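Side-chain contacts in SusD homolog (Bacteroides thetaiotaomicron VPI-5482, PDB 3IV0), which probably binds glycans at the outer membrane of this gut bacterium, though its own ligand is not known: residues Arg120-Phe123 with Lys124-Ile128; Arg131-Ser134 with Tyr135-Val139; Glu225-Tyr228 with Arg229-Val232; Arg394-Arg398 with Ala399-Glu403. All blocks are in the same frame, centred on the assembly; numbering follows the deposited sequence.

Contact 1 (Arg120-Phe123 with Lys124-Ile128); sequences RSRF and KAEAI
Arg120 and Lys124 run side by side on one face of helix 117-142, and they meet through their aliphatic parts. Arg120 CG lies 4.0 Å from Lys124 CE. The charged ends diverge: Arg120 NE and Lys124 NZ are 5.5 Å apart. Each has its own acid, since Lys124 NZ forms a salt bridge with Asp110 and Arg120 pairs with Glu117 while also donating to the backbone oxygens of Ile109 and Val112. The main chain here is a regular helix, with Lys124 N bonded to Arg120 O at 3.1 Å. Ser121 adds a backbone bond, from Ala125 N to its O; its hydroxyl turns back to Glu117 O.

Arg122 touches Glu126 one turn on. Its CG is 3.5 Å from Glu126 OE2, but its guanidinium bends away at chi3 (-61°) and donates to the backbone oxygens of Glu184 and Val185. Arg122 NE thus stays 5.3 Å from Glu126 OE2. Phe123 offers a ring edge to the same oxygen, with Phe123 CD1 3.8 Å from Glu126 OE2. The ring and carboxylate planes stand 74° apart. Beyond it the ring packs on Leu26 of helix 19-39.

Glu126 OE1 takes a salt bridge from Arg199 and a hydrogen bond from Tyr30. With an alanine at Glu126, Arg199 and Tyr30 would probably lose this acceptor, and a gap is likely to open beside the Phe123 ring. The contact therefore joins alkyl and ring-edge packing within the helix to charges whose partners lie elsewhere in the fold, and the buried carboxylate is probably kept ionised by Arg199.

Contact 2 (Arg131-Ser134 with Tyr135-Val139); sequences RSLS and YFFIV
Leu133 and Phe137 make the apolar contact of this helical stretch, one turn apart on the same face. Leu133 CD1 sits 3.7 Å from Phe137 CE1, and the two side chains point the same way. Leu133 carries its CG opposite the backbone N (chi1 -172°), which sends the branched end along the helix to the ring.

A second pair mixes alkyl and aromatic groups. Arg131 CG lies 3.8 Å from Tyr135 CE2, and the side chains run alongside each other. The guanidinium, turned 50° from the ring plane, makes no contact with it. The arginine meets the ring through its methylene part, while its NH1 donates to Asn103. Tyr135 OH bonds to Tyr148 O.

The backbone supplies four successive i to i+4 hydrogen bonds. Tyr135 N reaches Arg131 O at 2.9 Å with a nearly straight N-H...O angle of 171°. Phe136, Phe137 and Ile138 bond likewise to Ser132, Leu133 and Ser134. The two serines use their hydroxyls inside the helix as well: Ser132 OG bonds to Ile128 O and Ser134 OG to Met130 O. These buried polar atoms are thus satisfied without leaving the helix.

Aromatic and aliphatic neighbours surround the segment. Phe137 meets Phe33 of helix 19-39 edge to face, and Phe136 meets Trp215 of helix 202-219 in the same manner. Tyr135 packs on Ile99 of helix 93-108 and Val165 of helix 162-167. Helix 117-142 is thus wrapped by four other helices here.

Contact 3 (Glu225-Tyr228 with Arg229-Val232); sequences EQYY and RNVV
Gln226 and Asn230 form a side-chain hydrogen bond between positions i and i+4 of helix 224-238, in the alpha-helical framework of this SusD-family protein. Gln226 NE2 donates to Asn230 OD1 at 3.0 Å, with an N-H...O angle of 159°. The acceptor lies in the amide plane of Gln226, but the donor stands above the carbonyl plane of Asn230, away from its lone pairs. The two side chains cross at about a right angle. Gln226 gets there by a bend at chi2 (59°), which turns its amide toward Asn230.

The packed side is built from tyrosines and valines. Asn230 ND2 comes to the edge of the Tyr227 ring, 4.1 Å from Tyr227 CD1, and donates to Asn213 of helix 202-219. Tyr227 OH bonds to Asp220 and Gln167. Tyr228 packs on helices 202-219 and 367-381, and Val231 and Val232 also touch the latter. A leucine in place of Asn230 would probably leave Gln226 NE2 and Asn213 OD1 without their bonds to this side chain.

The solvent side carries exposed Glu225, Gln226 and Arg229; the bond from Gln226 bridges to the packed side. Glu225 and Arg229 run alongside each other with carboxylate and guanidinium planes only 5° apart, stacked. Glu225 CD lies over one guanidinium face, offset toward its rim. The ion pair is long and rests on charge alone, because no N-H is aimed at the carboxylate. Such a pair is probably weaker than an in-plane bridge. Glu225 OE1 is 3.8 Å from Arg229 NH2, well out of the guanidinium plane.

Contact 4 (Arg394-Arg398 with Ala399-Glu403); sequences RVRNR and AHASE
Arg396 reaches from the last turn of helix 385-398 to hold Ser402 in the loop that follows. Its guanidinium approaches side-on. NE donates to Ser402 O at 2.8 Å, in both the guanidinium and carbonyl planes. NH2 reaches the same Ser402 O at 3.1 Å and Ser402 OG at 3.2 Å, with more bent bonds. Ser402 O thus accepts twice from one side chain. Bends at chi2 (-74°) and chi3 (-69°) swing the group round to the loop. Ala401 CB covers the centre of one guanidinium face, 3.6 Å from Arg396 CZ. The remaining nitrogen, NH1, forms a salt bridge with Glu418 of helix 408-422.

The helix ends in a Schellman motif, with His400 at positive phi (56°). Ala401 N bonds back to Arg396 O at 2.9 Å, and His400 N to Asn397 O at 3.0 Å. Ala399 N donates to Val395 O. The Arg398 guanidinium turns to other partners: salt bridges to Glu422 and Glu263, and a bond to Leu248 O.

All three guanidinium nitrogens of Arg396 are therefore engaged. The loop carbonyl and the acid together probably fix the guanidinium's rotation and stabilise its buried charge.

Overall arrangement
Each contact is local, between neighbouring turns or at a helix end, so none closes a long loop. They follow one another along the chain without nesting or crossing. Contacts 1 and 2 are successive parts of helix 117-142, with centres 16 Å apart. The first packs against helices 19-39, 93-108 and 174-178, and the second lies deeper, against helices 19-39, 93-108, 162-167 and 202-219. Contact 3 lies on helix 224-238, which packs against helix 202-219, shared with contact 2, and helix 367-381, shared with contact 4. Contact 4 ends helix 385-398 and leads toward helix 408-422. Contacts 2 and 4 lie on opposite sides of the chain's centre, about 32 Å apart between centres.

Contact 1 (Arg120-Phe123 with Lys124-Ile128)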
loop_
_atom_site.group_PDB
_atom_site.type_symbol
_atom_site.label_atom_id
_atom_site.label_comp_id
_atom_site.label_asym_id
_atom_site.label_seq_id
_atom_site.Cartn_x
_atom_site.Cartn_y
_atom_site.Cartn_z
ATOM N N ARG A 120 14.621 -23.634 1.375
ATOM C CA ARG A 120 13.785 -23.945 0.218
ATOM C C ARG A 120 12.321 -23.637 0.509
ATOM O O ARG A 120 11.639 -22.981 -0.309
ATOM C CB ARG A 120 13.963 -25.420 -0.222
ATOM C CG ARG A 120 13.071 -25.790 -1.367
ATOM C CD ARG A 120 13.600 -26.761 -2.382
ATOM N NE ARG A 120 14.434 -27.835 -1.842
ATOM C CZ ARG A 120 15.405 -28.389 -2.544
ATOM N NH1 ARG A 120 15.667 -27.960 -3.766
ATOM N NH2 ARG A 120 16.154 -29.336 -2.003
ATOM N N SER A 121 11.840 -24.041 1.674
ATOM C CA SER A 121 10.468 -23.773 2.081
ATOM C C SER A 121 10.237 -22.277 2.253
ATOM O O SER A 121 9.174 -21.766 1.862
ATOM C CB SER A 121 10.119 -24.461 3.385
ATOM O OG SER A 121 10.182 -25.878 3.217
ATOM N N ARG A 122 11.193 -21.566 2.820
ATOM C CA ARG A 122 11.053 -20.128 3.009
ATOM C C ARG A 122 10.969 -19.413 1.674
ATOM O O ARG A 122 10.115 -18.530 1.505
ATOM C CB ARG A 122 12.233 -19.604 3.813
ATOM C CG ARG A 122 12.184 -18.092 4.033
ATOM C CD ARG A 122 13.238 -17.604 4.979
ATOM N NE ARG A 122 13.042 -18.236 6.257
ATOM C CZ ARG A 122 13.884 -18.207 7.268
ATOM N NH1 ARG A 122 15.022 -17.537 7.163
ATOM N NH2 ARG A 122 13.582 -18.865 8.383
ATOM N N PHE A 123 11.802 -19.745 0.707
ATOM C CA PHE A 123 11.816 -19.042 -0.563
ATOM C C PHE A 123 10.510 -19.297 -1.302
ATOM O O PHE A 123 9.985 -18.417 -1.993
ATOM C CB PHE A 123 13.046 -19.430 -1.399
ATOM C CG PHE A 123 14.387 -19.059 -0.773
ATOM C CD1 PHE A 123 14.489 -18.240 0.324
ATOM C CD2 PHE A 123 15.560 -19.530 -1.362
ATOM C CE1 PHE A 123 15.739 -17.924 0.859
ATOM C CE2 PHE A 123 16.811 -19.218 -0.825
ATOM C CZ PHE A 123 16.904 -18.432 0.263
ATOM N N LYS A 124 9.978 -20.505 -1.177
ATOM C CA LYS A 124 8.690 -20.802 -1.769
ATOM C C LYS A 124 7.646 -19.915 -1.110
ATOM O O LYS A 124 6.791 -19.341 -1.807
ATOM C CB LYS A 124 8.310 -22.268 -1.584
ATOM C CG LYS A 124 9.096 -23.248 -2.454
ATOM C CD LYS A 124 8.640 -24.693 -2.128
ATOM C CE LYS A 124 9.379 -25.738 -2.902
ATOM N NZ LYS A 124 9.044 -27.080 -2.288
ATOM N N ALA A 125 7.634 -19.844 0.220
ATOM C CA ALA A 125 6.649 -19.015 0.943
ATOM C C ALA A 125 6.752 -17.555 0.535
ATOM O O ALA A 125 5.713 -16.885 0.309
ATOM C CB ALA A 125 6.838 -19.146 2.421
ATOM N N GLU A 126 7.964 -17.034 0.406
ATOM C CA GLU A 126 8.148 -15.678 -0.033
ATOM C C GLU A 126 7.672 -15.437 -1.447
ATOM O O GLU A 126 7.041 -14.399 -1.744
ATOM C CB GLU A 126 9.627 -15.282 0.078
ATOM C CG GLU A 126 10.158 -15.191 1.462
ATOM C CD GLU A 126 11.559 -14.668 1.472
ATOM O OE1 GLU A 126 11.762 -13.517 1.066
ATOM O OE2 GLU A 126 12.494 -15.400 1.851
ATOM N N ALA A 127 7.890 -16.398 -2.334
ATOM C CA ALA A 127 7.435 -16.274 -3.697
ATOM C C ALA A 127 5.905 -16.300 -3.756
ATOM O O ALA A 127 5.310 -15.532 -4.534
ATOM C CB ALA A 127 8.027 -17.425 -4.569
ATOM N N ILE A 128 5.268 -17.167 -2.978
ATOM C CA ILE A 128 3.803 -17.176 -2.924
ATOM C C ILE A 128 3.297 -15.848 -2.378
ATOM O O ILE A 128 2.326 -15.282 -2.914
ATOM C CB ILE A 128 3.309 -18.314 -2.064
ATOM C CG1 ILE A 128 3.578 -19.638 -2.777
ATOM C CG2 ILE A 128 1.787 -18.176 -1.769
ATOM C CD1 ILE A 128 3.594 -20.864 -1.842
#

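Contact 2 (Arg131-Ser134 with Tyr135-Val139)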
loop_
_atom_site.group_PDB
_atom_site.type_symbol
_atom_site.label_atom_id
_atom_site.label_comp_id
_atom_site.label_asym_id
_atom_site.label_seq_id
_atom_site.Cartn_x
_atom_site.Cartn_y
_atom_site.Cartn_z
ATOM N N ARG A 131 3.796 -13.167 -5.137
ATOM C CA ARG A 131 2.825 -13.354 -6.211
ATOM C C ARG A 131 1.461 -12.837 -5.814
ATOM O O ARG A 131 0.802 -12.139 -6.598
ATOM C CB ARG A 131 2.753 -14.821 -6.626
ATOM C CG ARG A 131 1.800 -15.073 -7.789
ATOM C CD ARG A 131 1.834 -16.511 -8.271
ATOM N NE ARG A 131 1.270 -17.364 -7.248
ATOM C CZ ARG A 131 1.348 -18.692 -7.217
ATOM N NH1 ARG A 131 1.971 -19.333 -8.163
ATOM N NH2 ARG A 131 0.793 -19.371 -6.221
ATOM N N SER A 132 1.029 -13.203 -4.609
ATOM C CA SER A 132 -0.242 -12.737 -4.062
ATOM C C SER A 132 -0.282 -11.236 -3.899
ATOM O O SER A 132 -1.313 -10.600 -4.213
ATOM C CB SER A 132 -0.575 -13.403 -2.746
ATOM O OG SER A 132 -0.579 -14.823 -2.917
ATOM N N LEU A 133 0.808 -10.651 -3.423
ATOM C CA LEU A 133 0.866 -9.206 -3.270
ATOM C C LEU A 133 0.749 -8.493 -4.604
ATOM O O LEU A 133 0.066 -7.494 -4.745
ATOM C CB LEU A 133 2.156 -8.784 -2.561
ATOM C CG LEU A 133 2.250 -7.322 -2.179
ATOM C CD1 LEU A 133 1.221 -6.920 -1.113
ATOM C CD2 LEU A 133 3.647 -7.049 -1.628
ATOM N N SER A 134 1.411 -9.045 -5.623
ATOM C CA SER A 134 1.366 -8.471 -6.970
ATOM C C SER A 134 -0.043 -8.574 -7.525
ATOM O O SER A 134 -0.550 -7.578 -8.076
ATOM C CB SER A 134 2.367 -9.173 -7.888
ATOM O OG SER A 134 3.704 -8.965 -7.439
ATOM N N TYR A 135 -0.670 -9.756 -7.431
ATOM C CA TYR A 135 -2.043 -9.895 -7.888
ATOM C C TYR A 135 -2.955 -8.929 -7.140
ATOM O O TYR A 135 -3.832 -8.287 -7.739
ATOM C CB TYR A 135 -2.572 -11.337 -7.715
ATOM C CG TYR A 135 -2.260 -12.201 -8.928
ATOM C CD1 TYR A 135 -2.763 -11.870 -10.161
ATOM C CD2 TYR A 135 -1.487 -13.330 -8.820
ATOM C CE1 TYR A 135 -2.488 -12.637 -11.281
ATOM C CE2 TYR A 135 -1.201 -14.103 -9.938
ATOM C CZ TYR A 135 -1.686 -13.730 -11.153
ATOM O OH TYR A 135 -1.422 -14.482 -12.308
ATOM N N PHE A 136 -2.799 -8.815 -5.829
ATOM C CA PHE A 136 -3.609 -7.873 -5.062
ATOM C C PHE A 136 -3.424 -6.463 -5.553
ATOM O O PHE A 136 -4.419 -5.754 -5.753
ATOM C CB PHE A 136 -3.292 -7.963 -3.592
ATOM C CG PHE A 136 -4.057 -6.986 -2.735
ATOM C CD1 PHE A 136 -5.437 -7.037 -2.672
ATOM C CD2 PHE A 136 -3.394 -6.075 -1.951
ATOM C CE1 PHE A 136 -6.143 -6.172 -1.837
ATOM C CE2 PHE A 136 -4.116 -5.177 -1.121
ATOM C CZ PHE A 136 -5.494 -5.251 -1.092
ATOM N N PHE A 137 -2.191 -6.037 -5.775
ATOM C CA PHE A 137 -1.959 -4.672 -6.233
ATOM C C PHE A 137 -2.587 -4.412 -7.589
ATOM O O PHE A 137 -3.128 -3.306 -7.851
ATOM C CB PHE A 137 -0.450 -4.382 -6.280
ATOM C CG PHE A 137 0.084 -3.752 -5.014
ATOM C CD1 PHE A 137 -0.220 -4.263 -3.774
ATOM C CD2 PHE A 137 0.891 -2.637 -5.087
ATOM C CE1 PHE A 137 0.261 -3.653 -2.635
ATOM C CE2 PHE A 137 1.371 -2.020 -3.949
ATOM C CZ PHE A 137 1.056 -2.550 -2.720
ATOM N N ILE A 138 -2.538 -5.371 -8.508
ATOM C CA ILE A 138 -3.134 -5.128 -9.812
ATOM C C ILE A 138 -4.661 -5.248 -9.801
ATOM O O ILE A 138 -5.336 -4.580 -10.580
ATOM C CB ILE A 138 -2.495 -5.949 -10.951
ATOM C CG1 ILE A 138 -2.576 -7.461 -10.769
ATOM C CG2 ILE A 138 -1.059 -5.479 -11.163
ATOM C CD1 ILE A 138 -2.107 -8.275 -12.005
ATOM N N VAL A 139 -5.224 -6.075 -8.931
ATOM C CA VAL A 139 -6.686 -6.082 -8.776
ATOM C C VAL A 139 -7.139 -4.724 -8.264
ATOM O O VAL A 139 -8.134 -4.135 -8.763
ATOM C CB VAL A 139 -7.150 -7.191 -7.831
ATOM C CG1 VAL A 139 -8.605 -6.947 -7.403
ATOM C CG2 VAL A 139 -7.021 -8.558 -8.548
#

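Contact 3 (Glu225-Tyr228 with Arg229-Val232)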
loop_
_atom_site.group_PDB
_atom_site.type_symbol
_atom_site.label_atom_id
_atom_site.label_comp_id
_atom_site.label_asym_id
_atom_site.label_seq_id
_atom_site.Cartn_x
_atom_site.Cartn_y
_atom_site.Cartn_z
ATOM N N GLU A 225 -19.884 -11.206 6.050
ATOM C CA GLU A 225 -19.727 -11.645 7.434
ATOM C C GLU A 225 -18.553 -12.591 7.589
ATOM O O GLU A 225 -17.763 -12.433 8.515
ATOM C CB GLU A 225 -21.037 -12.281 7.936
ATOM C CG GLU A 225 -20.944 -13.073 9.257
ATOM C CD GLU A 225 -22.319 -13.626 9.673
ATOM O OE1 GLU A 225 -23.053 -12.915 10.385
ATOM O OE2 GLU A 225 -22.666 -14.752 9.251
ATOM N N GLN A 226 -18.401 -13.561 6.701
ATOM C CA GLN A 226 -17.281 -14.436 6.746
ATOM C C GLN A 226 -15.956 -13.697 6.521
ATOM O O GLN A 226 -14.991 -13.993 7.173
ATOM C CB GLN A 226 -17.393 -15.584 5.733
ATOM C CG GLN A 226 -16.315 -16.629 5.898
ATOM C CD GLN A 226 -16.320 -17.272 7.287
ATOM O OE1 GLN A 226 -17.318 -17.872 7.682
ATOM N NE2 GLN A 226 -15.222 -17.129 8.040
ATOM N N TYR A 227 -15.909 -12.784 5.561
ATOM C CA TYR A 227 -14.645 -12.061 5.353
ATOM C C TYR A 227 -14.255 -11.256 6.587
ATOM O O TYR A 227 -13.084 -11.244 6.982
ATOM C CB TYR A 227 -14.746 -11.173 4.107
ATOM C CG TYR A 227 -15.031 -11.959 2.821
ATOM C CD1 TYR A 227 -14.293 -13.065 2.487
ATOM C CD2 TYR A 227 -16.039 -11.555 1.933
ATOM C CE1 TYR A 227 -14.560 -13.789 1.312
ATOM C CE2 TYR A 227 -16.297 -12.291 0.776
ATOM C CZ TYR A 227 -15.564 -13.391 0.497
ATOM O OH TYR A 227 -15.793 -14.127 -0.659
ATOM N N TYR A 228 -15.200 -10.569 7.205
ATOM C CA TYR A 228 -14.909 -9.847 8.426
ATOM C C TYR A 228 -14.465 -10.795 9.537
ATOM O O TYR A 228 -13.516 -10.510 10.252
ATOM C CB TYR A 228 -16.123 -9.023 8.881
ATOM C CG TYR A 228 -16.350 -7.713 8.152
ATOM C CD1 TYR A 228 -15.346 -6.764 8.008
ATOM C CD2 TYR A 228 -17.619 -7.370 7.696
ATOM C CE1 TYR A 228 -15.598 -5.539 7.423
ATOM C CE2 TYR A 228 -17.866 -6.156 7.106
ATOM C CZ TYR A 228 -16.861 -5.227 6.975
ATOM O OH TYR A 228 -17.121 -3.995 6.398
ATOM N N ARG A 229 -15.101 -11.951 9.662
ATOM C CA ARG A 229 -14.654 -12.929 10.633
ATOM C C ARG A 229 -13.234 -13.388 10.374
ATOM O O ARG A 229 -12.444 -13.666 11.295
ATOM C CB ARG A 229 -15.635 -14.122 10.686
ATOM C CG ARG A 229 -16.920 -13.820 11.396
ATOM C CD ARG A 229 -17.817 -15.062 11.409
ATOM N NE ARG A 229 -19.044 -14.782 12.136
ATOM C CZ ARG A 229 -20.106 -15.575 12.125
ATOM N NH1 ARG A 229 -20.089 -16.708 11.433
ATOM N NH2 ARG A 229 -21.182 -15.233 12.811
ATOM N N ASN A 230 -12.890 -13.531 9.093
ATOM C CA ASN A 230 -11.532 -13.884 8.729
ATOM C C ASN A 230 -10.560 -12.819 9.222
ATOM O O ASN A 230 -9.492 -13.118 9.701
ATOM C CB ASN A 230 -11.384 -14.000 7.210
ATOM C CG ASN A 230 -12.076 -15.224 6.614
ATOM O OD1 ASN A 230 -12.484 -16.159 7.333
ATOM N ND2 ASN A 230 -12.225 -15.207 5.293
ATOM N N VAL A 231 -10.918 -11.554 9.070
ATOM C CA VAL A 231 -10.028 -10.473 9.512
ATOM C C VAL A 231 -9.862 -10.523 11.015
ATOM O O VAL A 231 -8.758 -10.332 11.537
ATOM C CB VAL A 231 -10.523 -9.100 9.096
ATOM C CG1 VAL A 231 -9.669 -7.997 9.696
ATOM C CG2 VAL A 231 -10.561 -8.970 7.574
ATOM N N VAL A 232 -10.948 -10.788 11.749
ATOM C CA VAL A 232 -10.836 -10.940 13.212
ATOM C C VAL A 232 -9.913 -12.094 13.595
ATOM O O VAL A 232 -9.058 -11.970 14.489
ATOM C CB VAL A 232 -12.224 -11.100 13.839
ATOM C CG1 VAL A 232 -12.122 -11.479 15.311
ATOM C CG2 VAL A 232 -13.042 -9.814 13.646
#

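Contact 4 (Arg394-Arg398 with Ala399-Glu403)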
loop_
_atom_site.group_PDB
_atom_site.type_symbol
_atom_site.label_atom_id
_atom_site.label_comp_id
_atom_site.label_asym_id
_atom_site.label_seq_id
_atom_site.Cartn_x
_atom_site.Cartn_y
_atom_site.Cartn_z
ATOM N N ARG A 394 -5.060 2.046 21.092
ATOM C CA ARG A 394 -3.612 1.887 21.049
ATOM C C ARG A 394 -2.975 2.871 20.084
ATOM O O ARG A 394 -1.928 3.447 20.373
ATOM C CB ARG A 394 -3.244 0.459 20.706
ATOM C CG ARG A 394 -3.522 -0.489 21.887
ATOM C CD ARG A 394 -3.362 -1.908 21.534
ATOM N NE ARG A 394 -1.994 -2.229 21.182
ATOM C CZ ARG A 394 -1.658 -3.394 20.632
ATOM N NH1 ARG A 394 -2.596 -4.286 20.420
ATOM N NH2 ARG A 394 -0.406 -3.646 20.318
ATOM N N VAL A 395 -3.648 3.107 18.970
ATOM C CA VAL A 395 -3.177 4.065 17.986
ATOM C C VAL A 395 -3.426 5.506 18.457
ATOM O O VAL A 395 -2.539 6.350 18.340
ATOM C CB VAL A 395 -3.810 3.792 16.624
ATOM C CG1 VAL A 395 -3.380 4.843 15.596
ATOM C CG2 VAL A 395 -3.430 2.349 16.157
ATOM N N ARG A 396 -4.608 5.744 19.022
ATOM C CA ARG A 396 -4.914 7.075 19.558
ATOM C C ARG A 396 -3.911 7.446 20.646
ATOM O O ARG A 396 -3.401 8.559 20.677
ATOM C CB ARG A 396 -6.309 7.112 20.160
ATOM C CG ARG A 396 -7.468 6.815 19.243
ATOM C CD ARG A 396 -7.763 7.950 18.318
ATOM N NE ARG A 396 -8.307 9.109 19.051
ATOM C CZ ARG A 396 -8.667 10.236 18.463
ATOM N NH1 ARG A 396 -8.494 10.437 17.166
ATOM N NH2 ARG A 396 -9.150 11.232 19.196
ATOM N N ASN A 397 -3.653 6.521 21.564
ATOM C CA ASN A 397 -2.748 6.807 22.673
ATOM C C ASN A 397 -1.327 7.079 22.180
ATOM O O ASN A 397 -0.650 7.965 22.687
ATOM C CB ASN A 397 -2.750 5.699 23.718
ATOM C CG ASN A 397 -3.983 5.709 24.633
ATOM O OD1 ASN A 397 -4.483 4.643 25.022
ATOM N ND2 ASN A 397 -4.446 6.884 25.005
ATOM N N ARG A 398 -0.868 6.352 21.162
ATOM C CA ARG A 398 0.468 6.603 20.642
ATOM C C ARG A 398 0.567 8.021 20.071
ATOM O O ARG A 398 1.612 8.665 20.202
ATOM C CB ARG A 398 0.851 5.531 19.591
ATOM C CG ARG A 398 2.279 5.626 19.161
ATOM C CD ARG A 398 2.515 6.436 17.926
ATOM N NE ARG A 398 1.921 5.813 16.741
ATOM C CZ ARG A 398 2.452 4.806 16.062
ATOM N NH1 ARG A 398 3.599 4.267 16.417
ATOM N NH2 ARG A 398 1.811 4.325 15.020
ATOM N N ALA A 399 -0.511 8.506 19.473
ATOM C CA ALA A 399 -0.566 9.871 18.928
ATOM C C ALA A 399 -0.876 10.942 19.974
ATOM O O ALA A 399 -0.998 12.114 19.621
ATOM C CB ALA A 399 -1.594 9.905 17.820
ATOM N N HIS A 400 -1.066 10.553 21.231
ATOM C CA HIS A 400 -1.480 11.483 22.273
ATOM C C HIS A 400 -2.780 12.187 21.857
ATOM O O HIS A 400 -2.959 13.390 22.086
ATOM C CB HIS A 400 -0.339 12.461 22.629
ATOM C CG HIS A 400 0.945 11.779 22.946
ATOM N ND1 HIS A 400 1.045 10.797 23.907
ATOM C CD2 HIS A 400 2.183 11.925 22.425
ATOM C CE1 HIS A 400 2.297 10.372 23.967
ATOM N NE2 HIS A 400 3.006 11.041 23.079
ATOM N N ALA A 401 -3.708 11.429 21.284
ATOM C CA ALA A 401 -5.048 11.862 21.034
ATOM C C ALA A 401 -6.002 11.261 22.052
ATOM O O ALA A 401 -5.679 10.277 22.725
ATOM C CB ALA A 401 -5.463 11.478 19.595
ATOM N N SER A 402 -7.186 11.842 22.167
ATOM C CA SER A 402 -8.123 11.393 23.187
ATOM C C SER A 402 -8.597 9.956 22.954
ATOM O O SER A 402 -8.767 9.534 21.816
ATOM C CB SER A 402 -9.324 12.318 23.232
ATOM O OG SER A 402 -10.106 12.225 22.044
ATOM N N GLU A 403 -8.771 9.175 24.017
ATOM C CA GLU A 403 -9.309 7.831 23.877
ATOM C C GLU A 403 -10.765 7.909 23.407
ATOM O O GLU A 403 -11.533 8.787 23.812
ATOM C CB GLU A 403 -9.219 7.048 25.183
ATOM C CG GLU A 403 -7.812 6.574 25.540
ATOM C CD GLU A 403 -7.839 5.505 26.617
ATOM O OE1 GLU A 403 -8.742 5.559 27.485
ATOM O OE2 GLU A 403 -6.966 4.613 26.597
#